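Local coordinates for CCHC-type domain-containing protein (Trypanosoma brucei brucei, PDB 7C45), which binds RNA and probably acts as a 3'-5' exoribonuclease that trims guide RNAs in trypanosomes, at residues T77-P80 with D81-V84. Residues are numbered along the deposited sequence; the frame is centred on the assembly and turned at random.
Sequences TLTP and DVFV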
loop_
_atom_site.group_PDB
_atom_site.type_symbol
_atom_site.label_atom_id
_atom_site.label_comp_id
_atom_site.label_asym_id
_atom_site.label_seq_id
_atom_site.Cartn_x
_atom_site.Cartn_y
_atom_site.Cartn_z
ATOM N N THR A 77 20.978 -0.724 11.277
ATOM C CA THR A 77 22.049 -0.002 11.955
ATOM C C THR A 77 21.652 0.365 13.386
ATOM O O THR A 77 22.430 0.168 14.313
ATOM C CB THR A 77 22.423 1.241 11.150
ATOM O OG1 THR A 77 22.963 0.848 9.879
ATOM C CG2 THR A 77 23.460 2.048 11.904
ATOM N N LEU A 78 20.440 0.898 13.582
ATOM C CA LEU A 78 19.984 1.279 14.917
ATOM C C LEU A 78 19.915 0.085 15.869
ATOM O O LEU A 78 20.145 0.236 17.075
ATOM C CB LEU A 78 18.602 1.920 14.824
ATOM C CG LEU A 78 18.518 3.267 14.110
ATOM C CD1 LEU A 78 17.048 3.621 13.877
ATOM C CD2 LEU A 78 19.214 4.352 14.936
ATOM N N THR A 79 19.543 -1.082 15.341
ATOM C CA THR A 79 19.072 -2.334 15.935
ATOM C C THR A 79 17.600 -2.215 16.268
ATOM O O THR A 79 17.139 -1.143 16.679
ATOM C CB THR A 79 19.812 -2.782 17.208
ATOM O OG1 THR A 79 19.517 -1.901 18.301
ATOM C CG2 THR A 79 21.312 -2.906 16.957
ATOM N N PRO A 80 16.846 -3.307 16.103
ATOM C CA PRO A 80 15.459 -3.325 16.560
ATOM C C PRO A 80 15.265 -2.809 17.982
ATOM O O PRO A 80 14.334 -2.038 18.228
ATOM C CB PRO A 80 15.101 -4.811 16.411
ATOM C CG PRO A 80 15.855 -5.229 15.187
ATOM C CD PRO A 80 17.168 -4.490 15.278
ATOM N N ASP A 81 16.114 -3.215 18.923
ATOM C CA ASP A 81 15.919 -2.793 20.302
ATOM C C ASP A 81 15.887 -1.279 20.408
ATOM O O ASP A 81 15.011 -0.721 21.073
ATOM C CB ASP A 81 17.014 -3.370 21.206
ATOM C CG ASP A 81 16.797 -3.039 22.677
ATOM O OD1 ASP A 81 15.704 -3.297 23.206
ATOM O OD2 ASP A 81 17.707 -2.468 23.287
ATOM N N VAL A 82 16.812 -0.599 19.740
ATOM C CA VAL A 82 16.843 0.857 19.835
ATOM C C VAL A 82 15.641 1.460 19.111
ATOM O O VAL A 82 14.938 2.331 19.644
ATOM C CB VAL A 82 18.173 1.406 19.290
ATOM C CG1 VAL A 82 18.099 2.934 19.154
ATOM C CG2 VAL A 82 19.318 1.040 20.220
ATOM N N PHE A 83 15.375 0.977 17.899
ATOM C CA PHE A 83 14.302 1.542 17.079
ATOM C C PHE A 83 12.931 1.430 17.750
ATOM O O PHE A 83 12.144 2.387 17.732
ATOM C CB PHE A 83 14.294 0.853 15.713
ATOM C CG PHE A 83 13.047 1.092 14.910
ATOM C CD1 PHE A 83 12.869 2.280 14.225
ATOM C CD2 PHE A 83 12.052 0.126 14.823
ATOM C CE1 PHE A 83 11.714 2.514 13.482
ATOM C CE2 PHE A 83 10.913 0.345 14.070
ATOM C CZ PHE A 83 10.743 1.551 13.402
ATOM N N VAL A 84 12.622 0.282 18.346
ATOM C CA VAL A 84 11.276 0.069 18.865
ATOM C C VAL A 84 11.011 0.813 20.171
ATOM O O VAL A 84 9.843 1.007 20.522
ATOM C CB VAL A 84 10.982 -1.426 19.075
ATOM C CG1 VAL A 84 11.159 -2.227 17.779
ATOM C CG2 VAL A 84 11.849 -1.956 20.148
#
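Thr79 OG1 takes a weak hydrogen bond from Val82 N, 3.3 Å long at an N-H...O angle of 162°, and gives its own proton to Leu78 O, with OG1 only 2.5 Å from that oxygen. The hydroxyl reaches both because chi1 of 69° sets it between the backbone N and the carbonyl carbon of Thr79. OG1 lies in the plane of the Leu78 carbonyl, on a lone pair of Leu78 O, and donating there would orient the hydroxyl hydrogen. Val82 CG2 packs against the same oxygens, 3.5 Å from Thr79 OG1 and 3.3 Å from Leu78 O. The bond to Val82 N identifies Thr79 as the N-cap of helix 80-92, and its positive phi (81°) marks the break from helix 75-78; one residue therefore joins two consecutive helices of the exonuclease domain, with Pro80 opening the second. Regular i to i+4 bonding follows at once: Phe83 N meets Thr79 O at 3.0 Å, and Val84 N meets Pro80 O at 2.9 Å. Beneath the cap, Leu78 CD1 lies 4.3 Å from Phe83 CB and approaches the phenyl ring obliquely. The Phe83 ring packs edge-to-face (T-shaped) with Phe73, while its side chain also touches Leu114 of helix 104-114. Val82 rests on His22 and Leu25 of helix 22-33.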